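Local structure of tyrocidine synthetase 3 (Brevibacillus brevis, 2JGP) at residues Asp349-Thr354 / Pro426-Val431; Phe463-Ser468 / Ile478-Ser483; Glu167-Ala172 / Val198-Arg203. The protein forms part of the nonribosomal peptide synthetase that assembles the antibiotic tyrocidine, here a peptidyl carrier domain joined to a condensation domain for peptide bond formation. All blocks are in the same frame, centred on the assembly; numbering follows the deposited sequence.

Interaction 1. Residues Asp349-Thr354 / Pro426-Val431; sequences DIIVGT and PLFDTV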
loop_
_atom_site.group_PDB
_atom_site.type_symbol
_atom_site.label_atom_id
_atom_site.label_comp_id
_atom_site.label_asym_id
_atom_site.label_seq_id
_atom_site.Cartn_x
_atom_site.Cartn_y
_atom_site.Cartn_z
ATOM N N ASP A 349 11.017 -19.590 8.692
ATOM C CA ASP A 349 10.100 -18.690 9.382
ATOM C C ASP A 349 10.554 -17.286 9.004
ATOM O O ASP A 349 11.640 -16.845 9.395
ATOM C CB ASP A 349 10.188 -18.918 10.891
ATOM C CG ASP A 349 9.144 -18.145 11.679
ATOM O OD1 ASP A 349 8.390 -17.329 11.097
ATOM O OD2 ASP A 349 9.101 -18.353 12.912
ATOM N N ILE A 350 9.716 -16.602 8.225
ATOM C CA ILE A 350 10.116 -15.395 7.511
ATOM C C ILE A 350 9.012 -14.349 7.520
ATOM O O ILE A 350 7.843 -14.676 7.296
ATOM C CB ILE A 350 10.457 -15.721 6.036
ATOM C CG1 ILE A 350 11.560 -16.789 5.979
ATOM C CG2 ILE A 350 10.875 -14.446 5.286
ATOM C CD1 ILE A 350 12.164 -16.990 4.630
ATOM N N ILE A 351 9.398 -13.096 7.762
ATOM C CA ILE A 351 8.468 -11.961 7.737
ATOM C C ILE A 351 8.819 -11.060 6.553
ATOM O O ILE A 351 9.978 -10.683 6.375
ATOM C CB ILE A 351 8.521 -11.154 9.050
ATOM C CG1 ILE A 351 8.350 -12.089 10.259
ATOM C CG2 ILE A 351 7.445 -10.067 9.059
ATOM C CD1 ILE A 351 8.658 -11.445 11.580
ATOM N N VAL A 352 7.814 -10.747 5.735
ATOM C CA VAL A 352 7.973 -9.879 4.570
ATOM C C VAL A 352 6.991 -8.722 4.683
ATOM O O VAL A 352 5.807 -8.945 4.873
ATOM C CB VAL A 352 7.682 -10.640 3.261
ATOM C CG1 VAL A 352 7.673 -9.678 2.066
ATOM C CG2 VAL A 352 8.704 -11.779 3.063
ATOM N N GLY A 353 7.485 -7.496 4.566
ATOM C CA GLY A 353 6.614 -6.321 4.563
ATOM C C GLY A 353 5.835 -6.236 3.269
ATOM O O GLY A 353 6.412 -6.343 2.196
ATOM N N THR A 354 4.517 -6.069 3.362
ATOM C CA THR A 354 3.683 -5.894 2.174
ATOM C C THR A 354 2.863 -4.602 2.266
ATOM O O THR A 354 1.890 -4.525 3.024
ATOM C CB THR A 354 2.745 -7.085 1.948
ATOM O OG1 THR A 354 1.919 -7.291 3.100
ATOM C CG2 THR A 354 3.546 -8.357 1.663
ATOM N N PRO A 426 12.376 -2.598 11.823
ATOM C CA PRO A 426 11.543 -3.373 12.732
ATOM C C PRO A 426 10.671 -4.390 11.990
ATOM O O PRO A 426 10.099 -4.079 10.934
ATOM C CB PRO A 426 10.698 -2.307 13.449
ATOM C CG PRO A 426 10.721 -1.118 12.573
ATOM C CD PRO A 426 11.996 -1.173 11.787
ATOM N N LEU A 427 10.630 -5.605 12.533
ATOM C CA LEU A 427 9.786 -6.710 12.065
ATOM C C LEU A 427 10.202 -7.355 10.738
ATOM O O LEU A 427 10.145 -8.579 10.619
ATOM C CB LEU A 427 8.297 -6.320 12.035
ATOM C CG LEU A 427 7.595 -6.324 13.396
ATOM C CD1 LEU A 427 6.155 -5.872 13.257
ATOM C CD2 LEU A 427 7.659 -7.703 14.050
ATOM N N PHE A 428 10.592 -6.555 9.744
ATOM C CA PHE A 428 11.019 -7.098 8.446
ATOM C C PHE A 428 12.129 -6.267 7.799
ATOM O O PHE A 428 12.197 -5.049 7.973
ATOM C CB PHE A 428 9.827 -7.236 7.486
ATOM C CG PHE A 428 9.010 -5.987 7.345
ATOM C CD1 PHE A 428 9.369 -4.997 6.435
ATOM C CD2 PHE A 428 7.884 -5.793 8.128
ATOM C CE1 PHE A 428 8.619 -3.836 6.313
ATOM C CE2 PHE A 428 7.127 -4.634 8.007
ATOM C CZ PHE A 428 7.494 -3.658 7.096
ATOM N N ASP A 429 12.996 -6.950 7.055
ATOM C CA ASP A 429 14.111 -6.314 6.348
ATOM C C ASP A 429 13.985 -6.413 4.835
ATOM O O ASP A 429 14.891 -6.025 4.103
ATOM C CB ASP A 429 15.420 -6.932 6.818
ATOM C CG ASP A 429 15.775 -6.495 8.210
ATOM O OD1 ASP A 429 15.863 -5.266 8.424
ATOM O OD2 ASP A 429 15.936 -7.361 9.089
ATOM N N THR A 430 12.851 -6.926 4.372
ATOM C CA THR A 430 12.540 -6.930 2.961
ATOM C C THR A 430 11.069 -6.592 2.753
ATOM O O THR A 430 10.244 -6.826 3.633
ATOM C CB THR A 430 12.871 -8.289 2.310
ATOM O OG1 THR A 430 12.611 -8.214 0.909
ATOM C CG2 THR A 430 12.035 -9.408 2.919
ATOM N N VAL A 431 10.770 -6.031 1.584
ATOM C CA VAL A 431 9.419 -5.653 1.202
ATOM C C VAL A 431 9.083 -6.291 -0.143
ATOM O O VAL A 431 9.953 -6.420 -1.007
ATOM C CB VAL A 431 9.279 -4.107 1.107
ATOM C CG1 VAL A 431 8.008 -3.711 0.370
ATOM C CG2 VAL A 431 9.313 -3.491 2.502
HETATM O O HOH W 1 12.578 -9.797 6.956
#

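Interaction 2. Residues Phe463-Ser468 / Ile478-Ser483; sequences FDLTFS and IGVEYS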
loop_
_atom_site.group_PDB
_atom_site.type_symbol
_atom_site.label_atom_id
_atom_site.label_comp_id
_atom_site.label_asym_id
_atom_site.label_seq_id
_atom_site.Cartn_x
_atom_site.Cartn_y
_atom_site.Cartn_z
ATOM N N PHE A 463 15.141 -0.642 2.868
ATOM C CA PHE A 463 15.264 -2.016 3.358
ATOM C C PHE A 463 16.426 -2.724 2.682
ATOM O O PHE A 463 16.939 -2.231 1.682
ATOM C CB PHE A 463 13.964 -2.765 3.093
ATOM C CG PHE A 463 12.770 -2.113 3.711
ATOM C CD1 PHE A 463 11.965 -1.262 2.968
ATOM C CD2 PHE A 463 12.463 -2.331 5.045
ATOM C CE1 PHE A 463 10.862 -0.647 3.542
ATOM C CE2 PHE A 463 11.365 -1.716 5.631
ATOM C CZ PHE A 463 10.563 -0.872 4.876
ATOM N N ASP A 464 16.840 -3.873 3.225
ATOM C CA ASP A 464 17.926 -4.661 2.625
ATOM C C ASP A 464 17.658 -4.837 1.150
ATOM O O ASP A 464 18.544 -4.665 0.314
ATOM C CB ASP A 464 18.037 -6.046 3.259
ATOM C CG ASP A 464 18.635 -6.010 4.635
ATOM O OD1 ASP A 464 18.848 -4.904 5.167
ATOM O OD2 ASP A 464 18.894 -7.098 5.181
ATOM N N LEU A 465 16.417 -5.192 0.841
ATOM C CA LEU A 465 15.962 -5.178 -0.532
ATOM C C LEU A 465 14.441 -5.095 -0.625
ATOM O O LEU A 465 13.722 -5.534 0.276
ATOM C CB LEU A 465 16.512 -6.388 -1.301
ATOM C CG LEU A 465 15.885 -7.768 -1.103
ATOM C CD1 LEU A 465 14.758 -7.957 -2.077
ATOM C CD2 LEU A 465 16.930 -8.862 -1.309
ATOM N N THR A 466 13.973 -4.477 -1.706
ATOM C CA THR A 466 12.556 -4.400 -2.017
ATOM C C THR A 466 12.340 -5.133 -3.329
ATOM O O THR A 466 12.950 -4.785 -4.344
ATOM C CB THR A 466 12.093 -2.945 -2.167
ATOM O OG1 THR A 466 12.230 -2.274 -0.910
ATOM C CG2 THR A 466 10.642 -2.881 -2.626
ATOM N N PHE A 467 11.482 -6.152 -3.292
ATOM C CA PHE A 467 11.231 -7.012 -4.438
ATOM C C PHE A 467 9.918 -6.553 -5.059
ATOM O O PHE A 467 8.900 -6.531 -4.379
ATOM C CB PHE A 467 11.132 -8.469 -3.972
ATOM C CG PHE A 467 10.908 -9.457 -5.084
ATOM C CD1 PHE A 467 11.966 -10.194 -5.595
ATOM C CD2 PHE A 467 9.637 -9.663 -5.608
ATOM C CE1 PHE A 467 11.762 -11.111 -6.613
ATOM C CE2 PHE A 467 9.432 -10.576 -6.626
ATOM C CZ PHE A 467 10.496 -11.300 -7.127
ATOM N N SER A 468 9.951 -6.164 -6.330
ATOM C CA SER A 468 8.787 -5.604 -7.010
ATOM C C SER A 468 8.445 -6.384 -8.272
ATOM O O SER A 468 9.267 -6.492 -9.181
ATOM C CB SER A 468 9.041 -4.148 -7.390
ATOM O OG SER A 468 9.125 -3.335 -6.235
ATOM N N ILE A 478 10.372 -8.494 -12.990
ATOM C CA ILE A 478 10.811 -8.633 -11.609
ATOM C C ILE A 478 11.889 -7.586 -11.336
ATOM O O ILE A 478 12.935 -7.590 -11.984
ATOM C CB ILE A 478 11.370 -10.058 -11.363
ATOM C CG1 ILE A 478 10.247 -11.089 -11.481
ATOM C CG2 ILE A 478 12.012 -10.175 -9.987
ATOM C CD1 ILE A 478 9.158 -10.921 -10.439
ATOM N N GLY A 479 11.612 -6.684 -10.395
ATOM C CA GLY A 479 12.555 -5.635 -10.009
ATOM C C GLY A 479 13.044 -5.844 -8.586
ATOM O O GLY A 479 12.265 -6.216 -7.704
ATOM N N VAL A 480 14.338 -5.612 -8.368
ATOM C CA VAL A 480 14.921 -5.663 -7.028
ATOM C C VAL A 480 15.713 -4.389 -6.783
ATOM O O VAL A 480 16.655 -4.085 -7.513
ATOM C CB VAL A 480 15.816 -6.904 -6.831
ATOM C CG1 VAL A 480 16.434 -6.915 -5.430
ATOM C CG2 VAL A 480 15.010 -8.174 -7.061
ATOM N N GLU A 481 15.278 -3.632 -5.779
ATOM C CA GLU A 481 15.995 -2.476 -5.280
ATOM C C GLU A 481 16.709 -2.960 -4.030
ATOM O O GLU A 481 16.069 -3.474 -3.118
ATOM C CB GLU A 481 15.015 -1.358 -4.938
ATOM C CG GLU A 481 15.617 -0.174 -4.211
ATOM C CD GLU A 481 14.545 0.726 -3.636
ATOM O OE1 GLU A 481 14.011 1.562 -4.393
ATOM O OE2 GLU A 481 14.232 0.591 -2.430
ATOM N N TYR A 482 18.027 -2.800 -3.986
ATOM C CA TYR A 482 18.822 -3.411 -2.924
ATOM C C TYR A 482 19.854 -2.455 -2.352
ATOM O O TYR A 482 20.269 -1.506 -3.014
ATOM C CB TYR A 482 19.520 -4.667 -3.447
ATOM C CG TYR A 482 20.469 -4.419 -4.596
ATOM C CD1 TYR A 482 21.817 -4.170 -4.369
ATOM C CD2 TYR A 482 20.020 -4.448 -5.911
ATOM C CE1 TYR A 482 22.697 -3.943 -5.423
ATOM C CE2 TYR A 482 20.888 -4.222 -6.970
ATOM C CZ TYR A 482 22.221 -3.973 -6.719
ATOM O OH TYR A 482 23.079 -3.750 -7.759
ATOM N N SER A 483 20.267 -2.740 -1.120
ATOM C CA SER A 483 21.295 -1.972 -0.432
ATOM C C SER A 483 22.656 -2.204 -1.078
ATOM O O SER A 483 23.129 -3.335 -1.134
ATOM C CB SER A 483 21.366 -2.391 1.038
ATOM O OG SER A 483 20.129 -2.179 1.685
HETATM O O HOH W 2 14.614 -1.226 -0.497
#

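Interaction 3. Residues Glu167-Ala172 / Val198-Arg203; sequences EDVPFA and VAPLIR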
loop_
_atom_site.group_PDB
_atom_site.type_symbol
_atom_site.label_atom_id
_atom_site.label_comp_id
_atom_site.label_asym_id
_atom_site.label_seq_id
_atom_site.Cartn_x
_atom_site.Cartn_y
_atom_site.Cartn_z
ATOM N N GLU A 167 -9.164 27.498 4.986
ATOM C CA GLU A 167 -10.095 28.066 4.011
ATOM C C GLU A 167 -9.489 28.274 2.612
ATOM O O GLU A 167 -9.921 27.648 1.637
ATOM C CB GLU A 167 -10.631 29.421 4.540
ATOM C CG GLU A 167 -10.359 29.754 6.048
ATOM C CD GLU A 167 -8.873 29.995 6.397
ATOM O OE1 GLU A 167 -8.152 30.661 5.619
ATOM O OE2 GLU A 167 -8.431 29.517 7.466
ATOM N N ASP A 168 -8.507 29.171 2.537
ATOM C CA ASP A 168 -7.795 29.514 1.305
ATOM C C ASP A 168 -6.312 29.580 1.639
ATOM O O ASP A 168 -5.955 29.864 2.779
ATOM C CB ASP A 168 -8.229 30.885 0.779
ATOM C CG ASP A 168 -9.675 30.914 0.320
ATOM O OD1 ASP A 168 -10.017 30.210 -0.655
ATOM O OD2 ASP A 168 -10.471 31.660 0.929
ATOM N N VAL A 169 -5.456 29.333 0.648
ATOM C CA VAL A 169 -4.003 29.420 0.837
ATOM C C VAL A 169 -3.329 30.065 -0.374
ATOM O O VAL A 169 -3.833 29.953 -1.496
ATOM C CB VAL A 169 -3.389 28.027 1.062
ATOM C CG1 VAL A 169 -4.010 27.363 2.286
ATOM C CG2 VAL A 169 -3.563 27.148 -0.187
ATOM N N PRO A 170 -2.178 30.730 -0.156
ATOM C CA PRO A 170 -1.468 31.353 -1.271
ATOM C C PRO A 170 -0.680 30.329 -2.088
ATOM O O PRO A 170 -0.061 29.422 -1.526
ATOM C CB PRO A 170 -0.522 32.338 -0.579
ATOM C CG PRO A 170 -0.247 31.732 0.743
ATOM C CD PRO A 170 -1.473 30.927 1.124
ATOM N N PHE A 171 -0.724 30.467 -3.407
ATOM C CA PHE A 171 0.060 29.615 -4.292
ATOM C C PHE A 171 0.389 30.356 -5.580
ATOM O O PHE A 171 -0.486 30.965 -6.184
ATOM C CB PHE A 171 -0.693 28.319 -4.616
ATOM C CG PHE A 171 0.024 27.435 -5.602
ATOM C CD1 PHE A 171 0.913 26.465 -5.164
ATOM C CD2 PHE A 171 -0.184 27.582 -6.970
ATOM C CE1 PHE A 171 1.575 25.654 -6.068
ATOM C CE2 PHE A 171 0.485 26.777 -7.883
ATOM C CZ PHE A 171 1.365 25.812 -7.429
ATOM N N ALA A 172 1.654 30.296 -5.983
ATOM C CA ALA A 172 2.073 30.773 -7.294
ATOM C C ALA A 172 2.986 29.741 -7.947
ATOM O O ALA A 172 3.824 29.122 -7.279
ATOM C CB ALA A 172 2.784 32.120 -7.181
ATOM N N VAL A 198 2.985 25.747 7.392
ATOM C CA VAL A 198 2.573 26.609 6.289
ATOM C C VAL A 198 1.989 25.799 5.138
ATOM O O VAL A 198 2.702 25.059 4.458
ATOM C CB VAL A 198 3.756 27.456 5.778
ATOM C CG1 VAL A 198 3.352 28.284 4.550
ATOM C CG2 VAL A 198 4.277 28.361 6.886
ATOM N N ALA A 199 0.684 25.939 4.938
ATOM C CA ALA A 199 0.009 25.381 3.778
ATOM C C ALA A 199 0.110 26.392 2.632
ATOM O O ALA A 199 0.184 27.601 2.873
ATOM C CB ALA A 199 -1.453 25.068 4.105
ATOM N N PRO A 200 0.144 25.913 1.381
ATOM C CA PRO A 200 0.059 24.530 0.932
ATOM C C PRO A 200 1.406 23.801 0.997
ATOM O O PRO A 200 2.456 24.390 0.704
ATOM C CB PRO A 200 -0.387 24.678 -0.518
ATOM C CG PRO A 200 0.262 25.936 -0.960
ATOM C CD PRO A 200 0.289 26.839 0.243
ATOM N N LEU A 201 1.372 22.526 1.365
ATOM C CA LEU A 201 2.575 21.696 1.362
ATOM C C LEU A 201 2.796 21.059 -0.014
ATOM O O LEU A 201 3.079 19.866 -0.132
ATOM C CB LEU A 201 2.497 20.637 2.460
ATOM C CG LEU A 201 2.450 21.257 3.856
ATOM C CD1 LEU A 201 1.972 20.256 4.887
ATOM C CD2 LEU A 201 3.819 21.835 4.227
ATOM N N ILE A 202 2.663 21.881 -1.050
ATOM C CA ILE A 202 2.966 21.479 -2.413
ATOM C C ILE A 202 3.600 22.680 -3.083
ATOM O O ILE A 202 3.199 23.822 -2.830
ATOM C CB ILE A 202 1.705 21.001 -3.183
ATOM C CG1 ILE A 202 2.073 20.548 -4.603
ATOM C CG2 ILE A 202 0.643 22.094 -3.236
ATOM C CD1 ILE A 202 0.993 19.715 -5.300
ATOM N N ARG A 203 4.608 22.427 -3.911
ATOM C CA ARG A 203 5.240 23.492 -4.685
ATOM C C ARG A 203 5.495 23.011 -6.105
ATOM O O ARG A 203 5.650 21.810 -6.356
ATOM C CB ARG A 203 6.525 24.002 -4.020
ATOM C CG ARG A 203 7.478 22.937 -3.512
ATOM C CD ARG A 203 8.767 23.566 -2.982
ATOM N NE ARG A 203 8.620 24.147 -1.643
ATOM C CZ ARG A 203 9.224 23.712 -0.536
ATOM N NH1 ARG A 203 10.055 22.681 -0.563
ATOM N NH2 ARG A 203 9.001 24.323 0.619
#

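Interaction 1. Residues Asp349-Thr354 / Pro426-Val431
Gly353 lies flat against the ring of Phe428. Its CA stands 3.5 Å from the ring centroid and only 6° off the ring normal, a CH-pi contact close to the middle of the face. The ring gets there because CG of Phe428 sits between its own backbone N and carbonyl carbon (chi1 52°), which swings the aromatic group over the glycine. On the opposite face the carbonyl oxygen of Pro426 lies above the plane, offset toward the rim.

Beside the ring, one backbone bond crosses between the two segments: Gly353 N gives a hydrogen bond to Thr430 O at 3.0 Å. Gly353 also bonds with the backbone of Phe432, so two strands join here: strand 350-356, which pairs with strand 373-379 in a two-stranded sheet, and the start of strand 430-435 at the border of a four-stranded sheet. Both belong to the condensation domain.

Further back along the first strand, Ile351 reaches the turn before the second. Its CD1 ends 3.4 Å from Leu427 O, while CG2 packs on Phe428 CB at 4.0 Å. Water 1 spans the next gap, donating to Ile351 O and accepting from Asp429 N. The first torsion of Thr430 (chi1 -177°) leaves its methyl CG2 between the backbone N and the carbonyl carbon, on the side of Val352, where it meets Val352 CG2 at 4.1 Å. The same rotation sets OG1 beside the carbonyl carbon, and that hydroxyl bonds with Tyr337 OH and Leu465 O.

Interaction 2. Residues Phe463-Ser468 / Ile478-Ser483
A beta hairpin of strands 465-471 and 476-483 sets Leu465 against Tyr482 and Phe467 against Val480 as non-hydrogen-bonded pairs, alternating with the hydrogen-bonded pairs Thr466-Glu481 and Ser468-Gly479. Over 465-468 and 478-483 the axes lie 175° apart, antiparallel. Each hydrogen-bonded pair exchanges two backbone bonds; Gly479 N to Ser468 O, at 2.6 Å, is the shortest. Beyond Leu465-Tyr482, Ser483 N bonds to Asp464 O at 3.0 Å.

Leu465, Phe467, Val480 and Tyr482 share one face. There Leu465 CD1 meets Val480 CG1 at 3.9 Å. Phe467 has CG anti to the backbone N (chi1 -179°), which carries its ring out past Val480 CG2 to the end of Ile478. Ring atom CZ comes within 3.4 Å of Ile478 CG2, and CD1 of the same isoleucine follows along the CE2 side, so two branches of Ile478 brace the far end of the ring. Helix 489-508 covers this side, with Phe499 touching both Phe467 and Ile478.

On the other face Thr466 and Glu481 run alongside each other in the same direction. Their polar ends stay apart, OG1 to OE2 being 3.8 Å, and water 2 sits between them, 2.6 Å from Thr466 OG1 and 2.7 Å from Glu481 OE2. Ser468 OG hydrogen-bonds with Thr433 OG1 on the neighbouring strand. The two faces thus differ in chemistry: one packs largely apolar groups against a helix, while on the other a water joins the Thr466 hydroxyl to the Glu481 carboxylate.

Interaction 3. Residues Glu167-Ala172 / Val198-Arg203
The peptide bond before Pro200 is cis, and the proline ring faces residues 167-172, which pack on it. Pro170 O comes to 3.2 Å from Pro200 CD, a tight approach of a carbonyl oxygen to a ring methylene. Val169 straddles the same peptide. Its CG1 touches Ala199 CB at 3.9 Å, while CG2 rests on the Pro200 ring, 3.9 Å from CD and almost as near to CB. With chi1 at -59°, CG2 is held between the backbone N and carbonyl carbon of Val169, and the two methyls fork over the neighbouring residues. The side chains of Val169 and Pro200 run antiparallel past one another.

Loop 167-172 runs into strand 174-177, from which the chain passes through helix 180-189 to the parallel neighbour, strand 202-210. This is a beta-alpha-beta crossover at the margin of the five-stranded sheet, and the contact brings together the approaches to its two strands. Just ahead of the second strand Leu201 centres an inverse gamma turn, closed by a weak bond from Ile202 N to Pro200 O. The backbone of Leu201 also bonds with His221, the first residue of the HHxxxDG sequence of condensation domains.

Phe171 extends the contact with its edge. A chi1 of 176° places its CG beside its own carbonyl carbon, and the ring edge meets Pro200, CD1 lying 4.3 Å from Pro200 CG. Farther along the rim, CE1 is 4.1 Å from Ile202 O. Phe140 and Ile144 of helix 133-146 also pack on Phe171.

Interactions 1 and 2 touch, their centres 12 Å apart. Strand 430-435, bridged to strand 350-356 in interaction 1, is the neighbour of strand 465-471 in the hairpin of interaction 2, and Val431 O and Phe467 N probably bond across the seam. Interaction 3 lies at the margin of the five-stranded sheet, its centre about 38 Å from that of interaction 1 and on the opposite side of the chain's centre. Interaction 1 is buried, combining one strand bridge with a glycine CH-pi contact. Interaction 2 is partly buried and rests on repeated backbone bonds. Interaction 3, nearer the surface, joins loop residues by apolar packing without hydrogen bonds between its segments.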